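Local coordinates for protein Phthiocerol/phenolphthiocerol synthesis polyketide synthase type I PpsC (Mycobacterium tuberculosis, PDB 5NJI) that probably dehydrates beta-hydroxyacyl intermediates to enoyl products, as the dehydratase domain of a polyketide synthase linked to phthiocerol and phenolphthiocerol synthesis, at residues P30-V34 with W46-L50; L224-M229 with D275-G279. The protein carries 1 engineered substitution. All coordinates share one frame; numbering follows the deposited sequence. Where two conformers were deposited one is given.

Contact 1: residues P30-V34 with W46-L50; sequences PLLGV and WESEL
W46 lays its indole against L32, the main apolar meeting of segment 30-34, a loop that runs into strand 34-37, with strand 44-50. Followed outward, W46 CB first lies 3.3 Å from L32 O. CG is then met by L32 CD1, which stands over the five-membered ring of W46, 3.8 Å from its centroid and 17° off the ring normal, a CH-pi contact. W46 CD1 faces G33 O, which sits near the ring plane at the edge, 3.6 Å away. W46 NE1 has two partners: L32 CD2 over the ring face, at 3.6 Å, and D83 OD2 of helix 70-84, to which it hydrogen-bonds. Both L32 methyls reach the indole although the side chain starts off away from the strand; with CG anti to the backbone N (chi1 174°), the isobutyl group folds back over the ring. Further along, S48 OG donates to L31 O at 2.7 Å, from well above the carbonyl plane, so a buried hydroxyl is satisfied by the loop backbone. G33 CA comes to 3.4 Å from E47 O in a CA-H...O contact; a CB here would run into E47 O and S48 CA, and the backbone angles alone call for glycine. V34 and E47 then form an antiparallel hydrogen-bonded pair, E47 N giving to V34 O at 3.2 Å and V34 N to E47 O. At the other end a water donates to both P30 O and E49 O. Strand 110-118 flanks 44-50 on its other side. This is the start of the outermost strand within this chain, with L31 and L32 of its lead-in packed against helix 70-84, consistent with the N-terminal half of the double-hotdog fold of polyketide synthase dehydratases.

Contact 2: residues L224-M229 with D275-G279; sequences LHPVMM and DITRG
I276 reaches from a short 3-10 turn into the start of helix 226-234, where H225 is the N-cap; on the other side D275 opens an Asx turn. Apolar contacts dominate. I276 CD1 lies 3.5 Å from H225 O and 3.7 Å from M229 N, wedged beside the first backbone turn of the helix. In one of its two deposited conformers, M228 brings CB to 3.8 Å from I276 CD1; in that conformer its chain bends at chi2 (78°) and runs past I276 O toward G279. T277 CG2 meets the H225 imidazole obliquely, 3.7 Å from H225 CD2. L308 of strand 306-317 also packs on I276.

Direct polar bonds stay within each segment or lead to outside residues such as A215. H225 ND1 accepts from V227 N in the ring plane, and H225 NE2 hydrogen-bonds to A215 O, so both ring nitrogens have partners that fix the ring's rotation. One water spans the gap, donating to D275 OD1 and taking a weak bond from H225 N. D275 OD1 is gripped further by T277 N at 2.9 Å and by T277 OG1, which donates at 2.7 Å from the same face of the carboxylate.

Contact 1 closes before contact 2 opens along the chain, and their centres lie 20 Å apart. Helix 70-84 relates them: L31, L32 and W46 pack on it from contact 1, and L224, P226 and M229 from contact 2. They also touch directly, L31 CD1 lying 4.1 Å from P226 CG, and F222 borders both, against P30 and H225. Contact 1 sits at an outermost strand of the chain, 34-37, and its neighbour 44-50; contact 2 lies deeper, near strand 306-317. The bound dodecenoyl-CoA, an enoyl thioester like the expected product, is about 9 Å from the M229 side chain and about 12 Å from that of L50, so contact 2 lies nearer it, though neither distance means direct contact.

Contact 1: residues P30-V34 with W46-L50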
loop_
_atom_site.group_PDB
_atom_site.type_symbol
_atom_site.label_atom_id
_atom_site.label_comp_id
_atom_site.label_asym_id
_atom_site.label_seq_id
_atom_site.Cartn_x
_atom_site.Cartn_y
_atom_site.Cartn_z
ATOM N N PRO A 30 -11.307 10.529 -1.537
ATOM C CA PRO A 30 -10.332 11.614 -1.715
ATOM C C PRO A 30 -9.187 11.281 -2.647
ATOM O O PRO A 30 -8.526 12.215 -3.116
ATOM C CB PRO A 30 -9.820 11.865 -0.294
ATOM C CG PRO A 30 -10.022 10.575 0.391
ATOM C CD PRO A 30 -11.304 10.031 -0.151
ATOM N N LEU A 31 -8.926 10.007 -2.937
ATOM C CA LEU A 31 -7.858 9.638 -3.864
ATOM C C LEU A 31 -8.392 9.243 -5.231
ATOM O O LEU A 31 -7.776 9.563 -6.251
ATOM C CB LEU A 31 -7.017 8.485 -3.296
ATOM C CG LEU A 31 -6.434 8.738 -1.904
ATOM C CD1 LEU A 31 -5.665 7.513 -1.387
ATOM C CD2 LEU A 31 -5.556 9.979 -1.930
ATOM N N LEU A 32 -9.544 8.583 -5.271
ATOM C CA LEU A 32 -10.113 8.122 -6.531
ATOM C C LEU A 32 -10.885 9.226 -7.224
ATOM O O LEU A 32 -10.788 9.384 -8.452
ATOM C CB LEU A 32 -11.019 6.922 -6.268
ATOM C CG LEU A 32 -11.826 6.390 -7.452
ATOM C CD1 LEU A 32 -10.930 5.721 -8.476
ATOM C CD2 LEU A 32 -12.899 5.444 -6.999
ATOM N N GLY A 33 -11.656 9.988 -6.468
ATOM C CA GLY A 33 -12.382 11.098 -7.049
ATOM C C GLY A 33 -13.732 10.679 -7.590
ATOM O O GLY A 33 -14.293 9.639 -7.237
ATOM N N VAL A 34 -14.249 11.508 -8.490
ATOM C CA VAL A 34 -15.604 11.358 -9.007
ATOM C C VAL A 34 -15.546 10.703 -10.383
ATOM O O VAL A 34 -14.654 10.988 -11.197
ATOM C CB VAL A 34 -16.334 12.716 -9.047
ATOM C CG1 VAL A 34 -15.476 13.768 -9.706
ATOM C CG2 VAL A 34 -17.690 12.582 -9.742
ATOM N N TRP A 46 -12.357 8.157 -13.639
ATOM C CA TRP A 46 -12.426 9.041 -12.487
ATOM C C TRP A 46 -11.315 10.077 -12.563
ATOM O O TRP A 46 -10.244 9.816 -13.121
ATOM C CB TRP A 46 -12.244 8.277 -11.161
ATOM C CG TRP A 46 -13.241 7.200 -10.829
ATOM C CD1 TRP A 46 -14.251 7.289 -9.916
ATOM C CD2 TRP A 46 -13.297 5.860 -11.356
ATOM N NE1 TRP A 46 -14.930 6.097 -9.839
ATOM C CE2 TRP A 46 -14.368 5.207 -10.711
ATOM C CE3 TRP A 46 -12.547 5.150 -12.299
ATOM C CZ2 TRP A 46 -14.706 3.878 -10.978
ATOM C CZ3 TRP A 46 -12.891 3.821 -12.564
ATOM C CH2 TRP A 46 -13.960 3.209 -11.910
ATOM N N GLU A 47 -11.564 11.240 -11.967
ATOM C CA GLU A 47 -10.543 12.261 -11.774
ATOM C C GLU A 47 -10.557 12.733 -10.333
ATOM O O GLU A 47 -11.619 13.006 -9.764
ATOM C CB GLU A 47 -10.751 13.480 -12.683
ATOM C CG GLU A 47 -10.555 13.189 -14.150
ATOM C CD GLU A 47 -10.670 14.460 -14.991
ATOM O OE1 GLU A 47 -10.813 15.552 -14.391
ATOM O OE2 GLU A 47 -10.622 14.366 -16.237
ATOM N N SER A 48 -9.374 12.869 -9.752
ATOM C CA SER A 48 -9.268 13.420 -8.410
ATOM C C SER A 48 -8.218 14.508 -8.424
ATOM O O SER A 48 -7.231 14.418 -9.148
ATOM C CB SER A 48 -8.877 12.375 -7.363
ATOM O OG SER A 48 -7.588 11.851 -7.632
ATOM N N GLU A 49 -8.431 15.532 -7.611
ATOM C CA GLU A 49 -7.454 16.599 -7.474
ATOM C C GLU A 49 -6.605 16.270 -6.260
ATOM O O GLU A 49 -7.125 16.149 -5.147
ATOM C CB GLU A 49 -8.125 17.962 -7.328
ATOM C CG GLU A 49 -9.000 18.332 -8.517
ATOM C CD GLU A 49 -9.722 19.654 -8.329
ATOM O OE1 GLU A 49 -9.061 20.649 -7.963
ATOM O OE2 GLU A 49 -10.952 19.694 -8.543
ATOM N N LEU A 50 -5.319 16.079 -6.486
ATOM C CA LEU A 50 -4.362 15.840 -5.416
ATOM C C LEU A 50 -3.499 17.080 -5.219
ATOM O O LEU A 50 -3.252 17.842 -6.155
ATOM C CB LEU A 50 -3.467 14.642 -5.721
ATOM C CG LEU A 50 -4.146 13.324 -6.066
ATOM C CD1 LEU A 50 -3.073 12.260 -6.245
ATOM C CD2 LEU A 50 -5.135 12.950 -4.994
HETATM O O HOH W 1 -9.051 14.749 -3.718
#

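Contact 2: residues L224-M229 with D275-G279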
loop_
_atom_site.group_PDB
_atom_site.type_symbol
_atom_site.label_atom_id
_atom_site.label_comp_id
_atom_site.label_asym_id
_atom_site.label_seq_id
_atom_site.Cartn_x
_atom_site.Cartn_y
_atom_site.Cartn_z
ATOM N N LEU A 224 -9.245 0.034 1.910
ATOM C CA LEU A 224 -7.936 -0.389 2.462
ATOM C C LEU A 224 -7.168 0.878 2.839
ATOM O O LEU A 224 -7.122 1.727 2.067
ATOM C CB LEU A 224 -7.128 -1.189 1.350
ATOM C CG LEU A 224 -5.751 -1.849 1.500
ATOM C CD1 LEU A 224 -5.747 -2.851 2.645
ATOM C CD2 LEU A 224 -5.212 -2.507 0.217
ATOM N N HIS A 225 -6.944 1.137 4.000
ATOM C CA HIS A 225 -6.326 2.384 4.457
ATOM C C HIS A 225 -4.830 2.375 3.993
ATOM O O HIS A 225 -4.111 1.619 4.475
ATOM C CB HIS A 225 -6.424 2.604 6.010
ATOM C CG HIS A 225 -6.165 4.018 6.443
ATOM N ND1 HIS A 225 -5.084 4.737 6.014
ATOM C CD2 HIS A 225 -6.881 4.868 7.222
ATOM C CE1 HIS A 225 -5.139 5.954 6.510
ATOM N NE2 HIS A 225 -6.216 6.057 7.249
ATOM N N PRO A 226 -4.434 3.244 3.076
ATOM C CA PRO A 226 -3.087 3.213 2.560
ATOM C C PRO A 226 -1.975 3.379 3.636
ATOM O O PRO A 226 -0.943 2.853 3.561
ATOM C CB PRO A 226 -3.049 4.403 1.568
ATOM C CG PRO A 226 -4.414 4.670 1.238
ATOM C CD PRO A 226 -5.270 4.215 2.357
ATOM N N VAL A 227 -2.253 4.217 4.614
ATOM C CA VAL A 227 -1.175 4.505 5.589
ATOM C C VAL A 227 -0.941 3.253 6.412
ATOM O O VAL A 227 0.092 2.840 6.719
ATOM C CB VAL A 227 -1.491 5.692 6.565
ATOM C CG1 VAL A 227 -0.414 5.900 7.562
ATOM C CG2 VAL A 227 -1.843 6.924 5.757
ATOM N N MET A 228 -2.039 2.624 6.789
ATOM C CA MET A 228 -1.953 1.316 7.464
ATOM C C MET A 228 -1.167 -0.016 6.728
ATOM O O MET A 228 -0.317 -0.624 7.159
ATOM C CB MET A 228 -3.293 0.758 8.060
ATOM C CG MET A 228 -3.129 -0.313 9.089
ATOM S SD MET A 228 -2.655 0.535 10.632
ATOM C CE MET A 228 -2.998 -0.607 11.912
ATOM N N MET A 229 -1.522 -0.041 5.442
ATOM C CA MET A 229 -0.856 -0.943 4.535
ATOM C C MET A 229 0.655 -0.545 4.477
ATOM O O MET A 229 1.474 -1.360 4.551
ATOM C CB MET A 229 -1.409 -0.991 3.100
ATOM C CG MET A 229 -0.634 -1.907 2.191
ATOM S SD MET A 229 -1.576 -2.072 0.690
ATOM C CE MET A 229 -0.438 -2.980 -0.290
ATOM N N ASP A 275 -11.417 -4.523 8.094
ATOM C CA ASP A 275 -10.940 -3.154 8.258
ATOM C C ASP A 275 -9.521 -3.179 8.814
ATOM O O ASP A 275 -9.310 -3.476 9.997
ATOM C CB ASP A 275 -11.894 -2.385 9.170
ATOM C CG ASP A 275 -11.437 -0.960 9.443
ATOM O OD1 ASP A 275 -10.351 -0.555 8.977
ATOM O OD2 ASP A 275 -12.176 -0.224 10.130
ATOM N N ILE A 276 -8.532 -2.861 7.966
ATOM C CA ILE A 276 -7.148 -3.021 8.389
ATOM C C ILE A 276 -6.721 -1.992 9.427
ATOM O O ILE A 276 -5.678 -2.179 10.066
ATOM C CB ILE A 276 -6.195 -3.049 7.169
ATOM C CG1 ILE A 276 -6.123 -1.722 6.446
ATOM C CG2 ILE A 276 -6.624 -4.130 6.174
ATOM C CD1 ILE A 276 -4.858 -1.601 5.560
ATOM N N THR A 277 -7.516 -0.946 9.672
ATOM C CA THR A 277 -7.160 -0.027 10.747
ATOM C C THR A 277 -7.298 -0.668 12.117
ATOM O O THR A 277 -6.826 -0.077 13.092
ATOM C CB THR A 277 -7.998 1.261 10.741
ATOM O OG1 THR A 277 -9.377 0.975 10.990
ATOM C CG2 THR A 277 -7.855 2.014 9.423
ATOM N N ARG A 278 -7.915 -1.852 12.207
ATOM C CA ARG A 278 -7.918 -2.629 13.443
ATOM C C ARG A 278 -6.652 -3.450 13.619
ATOM O O ARG A 278 -6.544 -4.205 14.593
ATOM C CB ARG A 278 -9.137 -3.559 13.480
ATOM C CG ARG A 278 -10.483 -2.827 13.507
ATOM C CD ARG A 278 -11.666 -3.755 13.856
ATOM N NE ARG A 278 -12.000 -4.715 12.799
ATOM C CZ ARG A 278 -11.652 -6.006 12.795
ATOM N NH1 ARG A 278 -10.945 -6.524 13.792
ATOM N NH2 ARG A 278 -12.010 -6.794 11.787
ATOM N N GLY A 279 -5.704 -3.370 12.691
ATOM C CA GLY A 279 -4.517 -4.186 12.802
ATOM C C GLY A 279 -3.613 -3.708 13.917
ATOM O O GLY A 279 -3.385 -2.510 14.090
HETATM O O HOH W 2 -9.088 0.232 6.093
#